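Side-chain contact in FACT-Spt16 (Cicer arietinum, PDB 5CE6), which is a subunit of the histone chaperone FACT and, through this N-terminal domain, probably takes part in binding histones H3-H4 during transcription: residues T71-F74 / L75-L78. Numbering follows the deposited sequence.
Sequences TALF and LWLL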
ATOM      1  N   THR A  71     -10.326   4.883  -4.899  1.00 15.91           N
ATOM      2  CA  THR A  71      -9.649   6.148  -4.634  1.00 13.48           C
ATOM      3  C   THR A  71      -8.340   6.207  -5.411  1.00 18.50           C
ATOM      4  O   THR A  71      -8.002   7.222  -6.021  1.00 15.29           O
ATOM      5  CB  THR A  71      -9.390   6.339  -3.140  1.00 16.65           C
ATOM      6  OG1 THR A  71     -10.646   6.524  -2.469  1.00 17.14           O
ATOM      7  CG2 THR A  71      -8.517   7.567  -2.898  1.00 19.68           C
ATOM      8  N   ALA A  72      -7.621   5.094  -5.409  1.00 16.45           N
ATOM      9  CA  ALA A  72      -6.373   5.010  -6.157  1.00 11.25           C
ATOM     10  C   ALA A  72      -6.554   5.301  -7.647  1.00 16.41           C
ATOM     11  O   ALA A  72      -5.714   5.964  -8.257  1.00 12.45           O
ATOM     12  CB  ALA A  72      -5.724   3.648  -5.944  1.00 14.72           C
ATOM     13  N   LEU A  73      -7.644   4.818  -8.239  1.00 18.09           N
ATOM     14  CA  LEU A  73      -7.902   5.103  -9.649  1.00 19.43           C
ATOM     15  C   LEU A  73      -8.088   6.599  -9.899  1.00 17.33           C
ATOM     16  O   LEU A  73      -7.510   7.147 -10.841  1.00 16.14           O
ATOM     17  CB  LEU A  73      -9.102   4.314 -10.181  1.00 16.53           C
ATOM     18  CG  LEU A  73      -9.384   4.572 -11.660  1.00 19.17           C
ATOM     19  CD1 LEU A  73      -8.209   4.147 -12.524  1.00 15.94           C
ATOM     20  CD2 LEU A  73     -10.672   3.897 -12.120  1.00 19.01           C
ATOM     21  N   PHE A  74      -8.903   7.255  -9.070  1.00 16.75           N
ATOM     22  CA  PHE A  74      -9.055   8.703  -9.179  1.00 16.66           C
ATOM     23  C   PHE A  74      -7.729   9.446  -9.037  1.00 15.14           C
ATOM     24  O   PHE A  74      -7.453  10.353  -9.807  1.00 16.13           O
ATOM     25  CB  PHE A  74     -10.060   9.243  -8.160  1.00 13.96           C
ATOM     26  CG  PHE A  74     -11.491   9.073  -8.565  1.00 18.23           C
ATOM     27  CD1 PHE A  74     -12.091   9.983  -9.429  1.00 25.77           C
ATOM     28  CD2 PHE A  74     -12.250   8.039  -8.052  1.00 27.35           C
ATOM     29  CE1 PHE A  74     -13.423   9.844  -9.796  1.00 24.17           C
ATOM     30  CE2 PHE A  74     -13.589   7.893  -8.404  1.00 30.54           C
ATOM     31  CZ  PHE A  74     -14.176   8.793  -9.275  1.00 29.96           C
ATOM     32  N   LEU A  75      -6.918   9.065  -8.049  1.00 16.98           N
ATOM     33  CA  LEU A  75      -5.600   9.673  -7.871  1.00 17.53           C
ATOM     34  C   LEU A  75      -4.690   9.414  -9.071  1.00 18.10           C
ATOM     35  O   LEU A  75      -3.964  10.304  -9.530  1.00 20.54           O
ATOM     36  CB  LEU A  75      -4.945   9.138  -6.580  1.00 15.58           C
ATOM     37  CG  LEU A  75      -5.562   9.697  -5.295  1.00 17.47           C
ATOM     38  CD1 LEU A  75      -5.108   8.900  -4.084  1.00 21.38           C
ATOM     39  CD2 LEU A  75      -5.173  11.153  -5.124  1.00 21.97           C
ATOM     40  N   TRP A  76      -4.726   8.186  -9.576  1.00 15.72           N
ATOM     41  CA  TRP A  76      -3.889   7.790 -10.698  1.00 15.91           C
ATOM     42  C   TRP A  76      -4.277   8.562 -11.947  1.00 16.75           C
ATOM     43  O   TRP A  76      -3.427   9.116 -12.651  1.00 17.49           O
ATOM     44  CB  TRP A  76      -4.045   6.284 -10.931  1.00 14.67           C
ATOM     45  CG  TRP A  76      -3.155   5.701 -11.991  1.00 17.34           C
ATOM     46  CD1 TRP A  76      -1.804   5.485 -11.908  1.00 18.43           C
ATOM     47  CD2 TRP A  76      -3.563   5.209 -13.271  1.00 16.41           C
ATOM     48  NE1 TRP A  76      -1.348   4.910 -13.072  1.00 21.53           N
ATOM     49  CE2 TRP A  76      -2.410   4.723 -13.921  1.00 18.79           C
ATOM     50  CE3 TRP A  76      -4.795   5.137 -13.932  1.00 19.59           C
ATOM     51  CZ2 TRP A  76      -2.454   4.182 -15.208  1.00 20.77           C
ATOM     52  CZ3 TRP A  76      -4.839   4.591 -15.197  1.00 16.24           C
ATOM     53  CH2 TRP A  76      -3.676   4.126 -15.828  1.00 17.56           C
ATOM     54  N   LEU A  77      -5.578   8.627 -12.204  1.00 17.82           N
ATOM     55  CA  LEU A  77      -6.082   9.216 -13.439  1.00 19.75           C
ATOM     56  C   LEU A  77      -6.065  10.749 -13.395  1.00 20.75           C
ATOM     57  O   LEU A  77      -5.645  11.409 -14.361  1.00 20.67           O
ATOM     58  CB  LEU A  77      -7.506   8.704 -13.699  1.00 22.73           C
ATOM     59  CG  LEU A  77      -8.036   8.522 -15.122  1.00 35.08           C
ATOM     60  CD1 LEU A  77      -7.070   7.710 -15.976  1.00 34.24           C
ATOM     61  CD2 LEU A  77      -9.394   7.838 -15.085  1.00 27.96           C
ATOM     62  N   LEU A  78      -6.511  11.305 -12.269  1.00 21.89           N
ATOM     63  CA  LEU A  78      -6.812  12.736 -12.166  1.00 22.63           C
ATOM     64  C   LEU A  78      -5.883  13.503 -11.225  1.00 25.21           C
ATOM     65  O   LEU A  78      -5.827  14.733 -11.266  1.00 24.68           O
ATOM     66  CB  LEU A  78      -8.265  12.932 -11.725  1.00 18.11           C
ATOM     67  CG  LEU A  78      -9.316  12.429 -12.721  1.00 22.66           C
ATOM     68  CD1 LEU A  78     -10.667  12.226 -12.051  1.00 26.59           C
ATOM     69  CD2 LEU A  78      -9.445  13.390 -13.884  1.00 24.79           C
TER
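Leu73 and Trp76, three residues apart on helix 69-78, meet on its buried side, where CD1 of Leu73 lies 3.8 Å from CE3 of Trp76 on the six-membered ring, approaching it obliquely. Both side chains leave the backbone with CG anti to N (chi1 -179° and -175°), which sets the leucine branch beside the indole. One residue on, Phe74 and Leu78, an i/i+4 pair, run side by side: CD1 of Leu78 touches the edge of the phenyl ring, 3.7 Å from Phe74 CD1 and near the ring plane. These four residues are buried and form the enclosed part. Leu73 and Phe74 press on Val56 of strand 53-58 and on strand 85-89, while Phe195 of helix 188-196 meets Trp76 edge to face and Arg32 makes a cation-pi contact with the indole. Thr71 and Leu75 are only partly exposed and make the more open edge, where CG2 of Thr71 lies 3.8 Å from CD1 of Leu75; an acetate ion, probably from the crystallisation liquor, is bound close to the threonine side chain. Four helical hydrogen bonds, from Leu75 N to Thr71 O (2.9 Å, N-H...O 169°) through to Leu78 N to Phe74 O (2.8 Å), satisfy the backbone groups they join. The leucines and aromatic rings meet as hydrocarbon, facing strands 53-58 and 85-89 through Leu73 and Phe74 and helix 188-196 through Trp76, while the Thr71 hydroxyl adds polar character to the partly exposed edge.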